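Local coordinates for protein ADP-dependent (S)-NAD(P)H-hydrate dehydratase (Enterococcus faecalis, PDB 2R3B) that probably catalyses the ADP-dependent dehydration of the S epimer of NAD(P)HX, a hydrated, damaged form of NAD(P)H, so that the nicotinamide cofactor is restored, at residues 23-28 / 289-294; 149-154 / 177-182; 66-71 / 92-97; 141-146 / 250-255. One frame throughout, in Å; residues are numbered along the deposited sequence. Where two conformers were deposited one is given.

How the interactions relate
The contacts sample both layers of helices and the sheet of one ribokinase-like domain. Interaction 3 is the most buried, with Ile68 packed by dispersion against a backbone turn and the stem of a glutamate, and, like interaction 1, it reaches the second subunit. Interactions 1, 2 and 4 are partly buried, their apolar contacts joined by lysine, arginine or a bound diol. Interactions 1 and 4 touch through Ile27 and the backbone of Glu253. Strand 143-147 of interaction 4 runs straight into helix 149-156 of interaction 2. Interactions 1 and 2 lie on opposite sides of the chain's centre, about 32 Å apart between centres.

Interaction 1: residues 23-28 / 289-294; sequences LSKDIL and MKKYAQ
Leu28 and Tyr292 both place CG opposite their own carbonyl carbon (both chi1 near -60°), and these matching torsions bring the leucine onto the tyrosine ring. The contact ties the first helix of the ribokinase-like domain, 25-31, to the end of its last, 278-292, closing the two ends of the fold against each other. Leu28 CD1 sits over one face of the Tyr292 ring, 3.9 Å from the ring centroid and only 14° off the normal, a CH-pi contact. Leu28 CB adds to this, 3.8 Å from Tyr292 CB, so the root of the ring is covered as well as its face.

Toward the surface the partner changes. Lys25 runs extended from its first helical turn and lies obliquely along the far half of the ring, with Lys25 CD 3.7 Å from Tyr292 CE1. Its methylenes serve as the apolar part of the contact, while the ammonium is carried out beside the phenol oxygen. The ammonium of Lys291 is also modelled near that oxygen, but in only one of two conformers, so its place is doubtful.

Around the contact, Tyr260 of helix 252-269 packs on Leu28 and Ile27, and Tyr274 of the second subunit on Met289 (a selenomethionine) and Ala293. The start of helix 25-31 is fixed by an N-cap: Ser24 OG accepts from Asp26 N at 3.3 Å with an angle of 151° at the hydrogen. At the outer end of the ring, Lys25 CE comes to 3.1 Å from Tyr292 OH.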
# COMPACT_ATOMS: atom_id res chain seq x y z
N LEU B 23 -1.09 3.99 36.62
CA LEU B 23 -2.08 4.17 35.57
C LEU B 23 -2.96 2.95 35.34
O LEU B 23 -2.50 1.82 35.43
CB LEU B 23 -1.38 4.59 34.27
CG LEU B 23 -0.61 5.92 34.30
CD1 LEU B 23 0.18 6.16 32.98
CD2 LEU B 23 -1.58 7.06 34.61
N SER B 24 -4.22 3.21 35.03
CA SER B 24 -5.19 2.20 34.59
C SER B 24 -6.14 2.82 33.57
O SER B 24 -5.99 3.98 33.20
CB SER B 24 -5.99 1.71 35.82
OG SER B 24 -6.83 2.75 36.31
N LYS B 25 -7.16 2.07 33.17
CA LYS B 25 -8.15 2.57 32.23
C LYS B 25 -8.80 3.85 32.70
O LYS B 25 -9.40 4.57 31.92
CB LYS B 25 -9.21 1.50 32.00
CG LYS B 25 -8.69 0.31 31.22
CD LYS B 25 -9.74 -0.78 31.07
CE LYS B 25 -9.18 -2.00 30.36
NZ LYS B 25 -10.29 -2.93 30.00
N ASP B 26 -8.74 4.11 34.01
CA ASP B 26 -9.21 5.34 34.55
C ASP B 26 -8.65 6.62 33.80
O ASP B 26 -9.37 7.61 33.58
CB ASP B 26 -8.73 5.50 36.02
CG ASP B 26 -9.65 4.94 37.01
OD1 ASP B 26 -10.72 4.41 36.66
OD2 ASP B 26 -9.24 5.06 38.20
N ILE B 27 -7.38 6.59 33.45
CA ILE B 27 -6.79 7.72 32.75
C ILE B 27 -7.42 7.94 31.36
O ILE B 27 -7.52 9.09 30.89
CB ILE B 27 -5.26 7.53 32.66
CG1 ILE B 27 -4.58 8.86 32.31
CG2 ILE B 27 -4.88 6.42 31.68
CD1 ILE B 27 -4.66 9.94 33.39
N LEU B 28 -7.85 6.85 30.72
CA LEU B 28 -8.45 6.93 29.40
C LEU B 28 -9.84 7.55 29.51
O LEU B 28 -10.23 8.37 28.70
CB LEU B 28 -8.49 5.55 28.73
CG LEU B 28 -7.16 4.83 28.48
CD1 LEU B 28 -7.45 3.51 27.80
CD2 LEU B 28 -6.20 5.70 27.64
N MSE B 289 -10.29 4.02 21.24
CA MSE B 289 -10.66 5.31 21.78
C MSE B 289 -12.18 5.46 21.91
O MSE B 289 -12.65 6.06 22.87
CB MSE B 289 -10.07 6.45 20.96
CG MSE B 289 -8.55 6.47 21.07
SE MSE B 289 -7.72 7.85 20.02
CE MSE B 289 -8.36 9.32 20.95
N LYS B 290 -12.93 4.87 20.98
CA LYS B 290 -14.38 4.91 21.05
C LYS B 290 -14.88 4.23 22.34
O LYS B 290 -15.82 4.70 22.97
CB LYS B 290 -14.97 4.21 19.82
CG LYS B 290 -16.49 4.34 19.71
CD LYS B 290 -16.92 5.77 19.40
CE LYS B 290 -18.43 5.90 19.45
NZ LYS B 290 -18.79 7.26 19.01
N LYS B 291 -14.22 3.15 22.73
CA LYS B 291 -14.65 2.36 23.88
C LYS B 291 -14.52 3.17 25.17
O LYS B 291 -15.37 3.08 26.04
CB LYS B 291 -13.85 1.04 23.95
CG LYS B 291 -13.81 0.41 25.36
CD LYS B 291 -13.62 -1.10 25.32
CE LYS B 291 -13.17 -1.68 26.68
NZ LYS B 291 -13.51 -0.82 27.87
N TYR B 292 -13.46 3.99 25.28
CA TYR B 292 -13.21 4.82 26.48
C TYR B 292 -13.77 6.22 26.45
O TYR B 292 -13.82 6.90 27.50
CB TYR B 292 -11.72 4.83 26.82
CG TYR B 292 -11.29 3.42 27.09
CD1 TYR B 292 -11.60 2.82 28.30
CD2 TYR B 292 -10.70 2.64 26.10
CE1 TYR B 292 -11.30 1.49 28.53
CE2 TYR B 292 -10.37 1.31 26.34
CZ TYR B 292 -10.68 0.74 27.55
OH TYR B 292 -10.38 -0.57 27.83
N ALA B 293 -14.23 6.67 25.30
CA ALA B 293 -14.61 8.06 25.16
C ALA B 293 -15.62 8.30 26.22
O ALA B 293 -16.64 7.56 26.27
CB ALA B 293 -15.18 8.36 23.81
N GLN B 294 -15.33 9.30 27.07
CA GLN B 294 -16.12 9.65 28.27
C GLN B 294 -17.45 10.24 27.87
O GLN B 294 -17.49 11.41 27.46
CB GLN B 294 -15.36 10.66 29.13

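Interaction 2: residues 149-154 / 177-182; sequences SAITLF and QRLSHL. With EDO (1,2-ethanediol), chain N.
The guanidinium of Arg178 has Thr152 CG2 over one face; O1 of a bound 1,2-ethanediol, probably from the crystallisation liquor, is modelled at its edge, but so close to the arginine methylenes that its position is doubtful. The Phe154 ring meets Leu179 CD1 obliquely, and Phe169 packs against it edge-to-face from outside the two segments. The third flat group, the His181 imidazole, has Arg178 O above one face, 3.7 Å from the His181 ring plane and displaced toward the rim.

Thr152 CG2 reaches Arg178 CD at 3.7 Å, resting on the aliphatic part of the arginine as well as on its planar end. Arg178 stretches away from its backbone and then bends at chi3 (-77°), which turns the guanidinium alongside helix 149-156. There Arg178 NH1 lies 2.9 Å from Thr152 OG1, but the angle is too poor for a hydrogen bond. The diol is held by its other oxygen, O2, which donates to Arg178 O at 2.6 Å.

Deeper in, Leu179 spreads its two methyls between two partners: Leu179 CD1 goes to Phe154 CD1 at 3.7 Å, and Leu179 CD2 to Ile151 CG2 at 4.1 Å. Ser180 OG finishes the second helix as an ST turn, accepting from Leu182 N.

Helix 149-156 is the connection of a beta-alpha-beta crossover between the neighbouring parallel strands 143-147 and 167-170, and helix 173-180 follows the second strand. The seam lies near the predicted (6S)-NADPHX site: His172, one of its residues, is about 6 Å from Arg178 between side chains, and Gly122 O, of another, is hydrogen-bonded to Ser149 OG.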
# COMPACT_ATOMS: atom_id res chain seq x y z
N SER B 149 16.61 11.16 18.33
CA SER B 149 17.83 11.90 18.07
C SER B 149 17.74 13.39 18.31
O SER B 149 18.78 14.04 18.48
CB SER B 149 18.31 11.62 16.62
OG SER B 149 17.49 12.26 15.66
N ALA B 150 16.53 13.96 18.37
CA ALA B 150 16.37 15.37 18.68
C ALA B 150 16.75 15.61 20.16
O ALA B 150 17.25 16.67 20.51
CB ALA B 150 14.94 15.86 18.37
N ILE B 151 16.58 14.60 21.01
CA ILE B 151 17.00 14.72 22.42
C ILE B 151 18.54 14.75 22.48
O ILE B 151 19.14 15.60 23.16
CB ILE B 151 16.50 13.55 23.28
CG1 ILE B 151 14.97 13.46 23.24
CG2 ILE B 151 16.95 13.73 24.77
CD1 ILE B 151 14.39 12.24 23.91
N THR B 152 19.17 13.85 21.75
CA THR B 152 20.62 13.81 21.66
C THR B 152 21.19 15.11 21.12
O THR B 152 22.15 15.65 21.69
CB THR B 152 21.08 12.65 20.79
OG1 THR B 152 20.63 11.43 21.38
CG2 THR B 152 22.61 12.61 20.65
N LEU B 153 20.62 15.63 20.03
CA LEU B 153 21.07 16.93 19.50
C LEU B 153 20.83 18.08 20.47
O LEU B 153 21.63 19.03 20.57
CB LEU B 153 20.36 17.23 18.18
CG LEU B 153 20.72 16.33 17.00
CD1 LEU B 153 19.93 16.73 15.75
CD2 LEU B 153 22.23 16.28 16.71
N PHE B 154 19.70 18.02 21.17
CA PHE B 154 19.35 19.04 22.15
C PHE B 154 20.41 19.08 23.25
O PHE B 154 20.86 20.16 23.64
CB PHE B 154 17.96 18.82 22.76
CG PHE B 154 17.62 19.84 23.81
CD1 PHE B 154 17.96 19.62 25.15
CD2 PHE B 154 17.01 21.04 23.47
CE1 PHE B 154 17.69 20.59 26.12
CE2 PHE B 154 16.74 22.01 24.45
CZ PHE B 154 17.07 21.79 25.76
N GLN B 177 20.16 9.67 30.16
CA GLN B 177 21.51 9.81 30.71
C GLN B 177 22.18 11.01 30.08
O GLN B 177 22.80 11.83 30.76
CB GLN B 177 22.32 8.55 30.44
CG GLN B 177 23.76 8.63 30.90
CD GLN B 177 24.48 7.31 30.75
OE1 GLN B 177 24.09 6.30 31.34
NE2 GLN B 177 25.53 7.31 29.93
N ARG B 178 22.02 11.11 28.78
CA ARG B 178 22.61 12.20 28.02
C ARG B 178 22.00 13.54 28.37
O ARG B 178 22.71 14.50 28.56
CB ARG B 178 22.52 11.91 26.51
CG ARG B 178 23.63 12.53 25.73
CD ARG B 178 23.57 12.20 24.25
NE ARG B 178 24.03 10.84 23.95
CZ ARG B 178 23.24 9.81 23.62
NH1 ARG B 178 21.92 9.95 23.54
NH2 ARG B 178 23.80 8.63 23.37
N LEU B 179 20.67 13.61 28.48
CA LEU B 179 19.99 14.87 28.79
C LEU B 179 20.18 15.31 30.25
O LEU B 179 20.45 16.48 30.53
CB LEU B 179 18.51 14.73 28.47
CG LEU B 179 17.56 15.91 28.67
CD1 LEU B 179 17.99 17.09 27.79
CD2 LEU B 179 16.15 15.46 28.37
N SER B 180 20.00 14.37 31.18
CA SER B 180 20.01 14.66 32.62
C SER B 180 21.38 14.53 33.27
O SER B 180 21.57 14.98 34.41
CB SER B 180 19.07 13.70 33.34
OG SER B 180 19.57 12.39 33.32
N HIS B 181 22.30 13.86 32.57
CA HIS B 181 23.61 13.47 33.10
C HIS B 181 23.53 12.46 34.23
O HIS B 181 24.52 12.22 34.91
CB HIS B 181 24.43 14.70 33.50
CG HIS B 181 24.60 15.67 32.38
ND1 HIS B 181 23.90 16.86 32.31
CD2 HIS B 181 25.33 15.59 31.25
CE1 HIS B 181 24.23 17.49 31.20
NE2 HIS B 181 25.09 16.74 30.53
N LEU B 182 22.37 11.82 34.40
CA LEU B 182 22.23 10.73 35.36
C LEU B 182 22.62 9.41 34.72
O LEU B 182 21.92 8.92 33.82
CB LEU B 182 20.80 10.63 35.89
CG LEU B 182 20.28 11.77 36.76
CD1 LEU B 182 18.79 11.66 36.93
CD2 LEU B 182 20.99 11.80 38.12
C1 EDO N . 25.79 15.77 25.33
O1 EDO N . 25.84 14.36 25.15
C2 EDO N . 25.29 16.15 26.72
O2 EDO N . 25.02 15.01 27.53

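Interaction 3: residues 66-71 / 92-97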
# COMPACT_ATOMS: atom_id res chain seq x y z
N ALA B 66 0.10 7.06 13.43
CA ALA B 66 -0.35 7.12 14.83
C ALA B 66 -1.12 8.42 15.07
O ALA B 66 -2.21 8.44 15.66
CB ALA B 66 0.87 7.04 15.79
N CYS B 67 -0.57 9.53 14.59
CA CYS B 67 -1.19 10.84 14.81
C CYS B 67 -2.57 10.97 14.15
O CYS B 67 -3.56 11.36 14.80
CB CYS B 67 -0.24 11.94 14.33
SG CYS B 67 -0.74 13.62 14.71
N ILE B 68 -2.66 10.59 12.88
CA ILE B 68 -3.92 10.61 12.14
C ILE B 68 -4.93 9.71 12.82
O ILE B 68 -6.05 10.14 13.11
CB ILE B 68 -3.71 10.13 10.71
CG1 ILE B 68 -2.83 11.15 9.97
CG2 ILE B 68 -5.06 9.94 9.99
CD1 ILE B 68 -2.30 10.60 8.70
N ASN B 69 -4.54 8.47 13.09
CA ASN B 69 -5.46 7.53 13.71
C ASN B 69 -5.88 7.89 15.15
O ASN B 69 -6.91 7.41 15.63
CB ASN B 69 -4.85 6.13 13.70
CG ASN B 69 -5.13 5.39 12.44
OD1 ASN B 69 -6.25 4.89 12.27
ND2 ASN B 69 -4.13 5.29 11.55
N SER B 70 -5.10 8.71 15.84
CA SER B 70 -5.41 9.15 17.20
C SER B 70 -6.51 10.24 17.21
O SER B 70 -7.09 10.52 18.27
CB SER B 70 -4.17 9.70 17.90
OG SER B 70 -3.91 11.01 17.45
N GLY B 71 -6.78 10.83 16.06
CA GLY B 71 -7.80 11.85 15.94
C GLY B 71 -7.34 13.28 15.71
O GLY B 71 -8.17 14.19 15.72
N PRO B 92 -2.67 9.16 3.18
CA PRO B 92 -2.99 10.32 2.35
C PRO B 92 -3.61 11.51 3.08
O PRO B 92 -3.67 12.59 2.51
CB PRO B 92 -3.94 9.73 1.31
CG PRO B 92 -4.62 8.68 2.03
CD PRO B 92 -3.56 8.03 2.87
N GLU B 93 -4.01 11.34 4.35
CA GLU B 93 -4.54 12.41 5.14
C GLU B 93 -3.48 13.50 5.46
O GLU B 93 -3.83 14.63 5.73
CB GLU B 93 -5.08 11.87 6.46
CG GLU B 93 -6.24 10.91 6.28
CD GLU B 93 -5.86 9.49 6.05
OE1 GLU B 93 -4.64 9.16 5.99
OE2 GLU B 93 -6.83 8.70 5.88
N ALA B 94 -2.22 13.12 5.46
CA ALA B 94 -1.13 13.99 5.90
C ALA B 94 -0.73 14.95 4.81
O ALA B 94 -0.61 14.55 3.63
CB ALA B 94 0.10 13.16 6.26
N MSE B 95 -0.43 16.18 5.19
CA MSE B 95 0.18 17.14 4.27
C MSE B 95 1.73 17.04 4.41
O MSE B 95 2.24 16.58 5.46
CB MSE B 95 -0.43 18.51 4.52
CG MSE B 95 -2.01 18.49 4.36
SE MSE B 95 -2.65 20.15 4.99
CE MSE B 95 -2.76 19.64 6.91
N VAL B 96 2.47 17.40 3.36
CA VAL B 96 3.92 17.15 3.34
C VAL B 96 4.72 18.38 2.94
O VAL B 96 4.39 19.07 1.97
CB VAL B 96 4.33 15.95 2.47
CG1 VAL B 96 3.80 14.62 3.05
CG2 VAL B 96 3.89 16.12 1.00
N VAL B 97 5.80 18.61 3.67
CA VAL B 97 6.71 19.71 3.42
C VAL B 97 8.12 19.14 3.49
O VAL B 97 8.43 18.35 4.38
CB VAL B 97 6.51 20.83 4.45
CG1 VAL B 97 7.54 22.00 4.25
CG2 VAL B 97 5.02 21.35 4.39
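Ile68 points from helix 57-70 at the turn before strand 95-97, and both of its branches rest on the stem of Glu93. From CB the shorter branch lies opposite the backbone N and runs alongside the glutamate, Ile68 CG2 being 4.0 Å from both Glu93 CB and Glu93 CG. The longer branch goes out through CG1, which the first torsion (chi1 -66°) sets beside the backbone N. At its tip, Ile68 CD1 reaches Glu93 CB at 3.8 Å and continues onto the next residue, 4.3 Å from Ala94 CB and 4.1 Å from Ala94 N.

Glu93 bends at chi2 (86°), which folds its carboxylate back along the isoleucine, with Glu93 OE1 3.9 Å from Ile68 CD1. The two side chains cross at about a right angle, and no hydrogen bond joins the segments: the hold is dispersion alone. Thr75 of the neighbouring strand and Leu277 of the second subunit also pack on Ile68.

The helix stops a turn later in a Schellman motif, Gly71 N bonding back to Ile68 O at 3.1 Å with positive phi at the glycine, while Ser70 OG donates to Cys67 O. A short link leads from there to strand 74-78. Helices 57-70 and 84-90 are the connections of two successive beta-alpha-beta units, and the contact joins the first to the entry of strand 95-97, one of the two outermost strands within this chain, where Val96 makes backbone hydrogen bonds to the second subunit.

Interaction 4: residues 141-146 / 250-255. With EDO (1,2-ethanediol), chain P.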
# COMPACT_ATOMS: atom_id res chain seq x y z
N GLN B 141 2.50 29.01 23.60
CA GLN B 141 1.28 28.20 23.65
C GLN B 141 1.35 26.83 22.94
O GLN B 141 0.42 26.03 23.04
CB GLN B 141 0.09 28.97 23.12
CG GLN B 141 -0.04 29.06 21.59
CD GLN B 141 0.96 29.96 20.94
OE1 GLN B 141 1.66 30.73 21.62
NE2 GLN B 141 1.05 29.89 19.61
N GLN B 142 2.42 26.60 22.21
CA GLN B 142 2.57 25.37 21.43
C GLN B 142 3.20 24.26 22.28
O GLN B 142 4.21 24.47 22.94
CB GLN B 142 3.49 25.61 20.24
CG GLN B 142 2.95 26.53 19.18
CD GLN B 142 3.95 26.75 18.09
OE1 GLN B 142 5.14 27.03 18.36
NE2 GLN B 142 3.48 26.65 16.83
N TRP B 143 2.65 23.06 22.19
CA TRP B 143 3.32 21.89 22.74
C TRP B 143 4.46 21.51 21.81
O TRP B 143 4.30 21.51 20.59
CB TRP B 143 2.33 20.73 22.84
CG TRP B 143 1.29 20.90 23.89
CD1 TRP B 143 0.01 21.30 23.73
CD2 TRP B 143 1.45 20.64 25.28
NE1 TRP B 143 -0.63 21.32 24.93
CE2 TRP B 143 0.23 20.89 25.90
CE3 TRP B 143 2.52 20.16 26.04
CZ2 TRP B 143 0.03 20.71 27.25
CZ3 TRP B 143 2.32 19.98 27.40
CH2 TRP B 143 1.10 20.25 27.98
N LEU B 144 5.60 21.16 22.38
CA LEU B 144 6.77 20.75 21.63
C LEU B 144 7.27 19.44 22.21
O LEU B 144 7.74 19.42 23.36
CB LEU B 144 7.87 21.82 21.72
CG LEU B 144 9.23 21.49 21.11
CD1 LEU B 144 9.10 21.10 19.64
CD2 LEU B 144 10.22 22.65 21.25
N ILE B 145 7.20 18.36 21.44
CA ILE B 145 7.66 17.03 21.87
C ILE B 145 8.99 16.77 21.21
O ILE B 145 9.11 16.84 19.99
CB ILE B 145 6.66 15.94 21.49
CG1 ILE B 145 5.26 16.31 21.99
CG2 ILE B 145 7.16 14.56 22.01
CD1 ILE B 145 4.17 15.61 21.18
N ILE B 146 10.02 16.51 22.01
CA ILE B 146 11.39 16.30 21.53
C ILE B 146 11.71 14.84 21.81
O ILE B 146 11.74 14.42 22.96
CB ILE B 146 12.37 17.23 22.26
CG1 ILE B 146 11.96 18.69 22.02
CG2 ILE B 146 13.84 16.99 21.79
CD1 ILE B 146 12.84 19.73 22.77
N PRO B 250 -4.99 20.51 28.02
CA PRO B 250 -3.55 20.77 28.08
C PRO B 250 -2.92 20.50 29.45
O PRO B 250 -2.29 21.37 30.01
CB PRO B 250 -3.47 22.25 27.71
CG PRO B 250 -4.77 22.82 28.17
CD PRO B 250 -5.79 21.75 27.96
N THR B 251 -3.08 19.28 29.96
CA THR B 251 -2.50 18.88 31.23
C THR B 251 -1.69 17.61 31.03
O THR B 251 -1.86 16.91 30.04
CB THR B 251 -3.57 18.66 32.30
OG1 THR B 251 -4.35 17.53 31.96
CG2 THR B 251 -4.47 19.86 32.40
N ILE B 252 -0.81 17.27 31.97
CA ILE B 252 0.06 16.12 31.77
C ILE B 252 -0.73 14.81 31.83
O ILE B 252 -0.27 13.79 31.31
CB ILE B 252 1.30 16.16 32.67
CG1 ILE B 252 1.97 17.56 32.60
CG2 ILE B 252 2.34 15.07 32.29
CD1 ILE B 252 2.18 18.14 31.14
N GLU B 253 -1.96 14.83 32.37
CA GLU B 253 -2.79 13.63 32.35
C GLU B 253 -3.02 13.15 30.91
O GLU B 253 -3.15 11.96 30.63
CB GLU B 253 -4.14 13.89 32.99
CG GLU B 253 -4.12 13.85 34.54
CD GLU B 253 -3.58 15.11 35.23
OE1 GLU B 253 -3.32 16.15 34.58
OE2 GLU B 253 -3.42 15.04 36.47
N THR B 254 -3.10 14.11 29.99
CA THR B 254 -3.31 13.80 28.57
C THR B 254 -2.16 12.98 28.03
O THR B 254 -2.38 12.05 27.30
CB THR B 254 -3.56 15.09 27.77
OG1 THR B 254 -4.83 15.63 28.16
CG2 THR B 254 -3.56 14.82 26.26
N ILE B 255 -0.94 13.33 28.41
CA ILE B 255 0.26 12.62 28.00
C ILE B 255 0.24 11.22 28.60
O ILE B 255 0.53 10.25 27.93
CB ILE B 255 1.55 13.40 28.38
CG1 ILE B 255 1.57 14.79 27.74
CG2 ILE B 255 2.82 12.62 27.97
CD1 ILE B 255 2.66 15.69 28.22
C1 EDO P . 2.03 23.15 30.64
O1 EDO P . 0.86 23.94 30.42
C2 EDO P . 1.86 22.22 31.83
O2 EDO P . 0.58 21.56 31.81
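Trp143 drives the outer edge of its indole into the turn that opens helix 252-269, joining a central parallel strand of the ribokinase-like sheet, 143-147, to one of the helices packed on it. Pro250 makes the main contact: Pro250 CB is 3.9 Å from Trp143 CZ2, and Pro250 O approaches the same carbon at 3.7 Å. Pro250 C and O lie near the indole plane, at its edge; the two side chains cross at about a right angle. Further round the six-membered ring, Ile252 CD1 stands at the edge, 4.0 Å from Trp143 CH2, though this isoleucine was modelled in two conformers. Ile255 CD1 comes in obliquely at 4.4 Å from Trp143 CZ3.

In the next shell, Trp143 CG sits beside the backbone N (chi1 -70°), which directs the indole toward the start of helix 252-269, and the strand's backbone bonds to Asp113 and Ile115 anchor the residue that carries the ring. Lys166 makes a cation-pi contact with the indole, and Leu245 of helix 233-247 packs on it too. The turn itself is held by Thr254, whose N bonds to Thr251 O at 3.1 Å.

A 1,2-ethanediol, probably from the crystallisation liquor, lies beside the indole near Trp143 CH2; hydrogen-bonded to Lys166 NZ, it also gives a weak bond from O2 to Pro250 O at 3.4 Å.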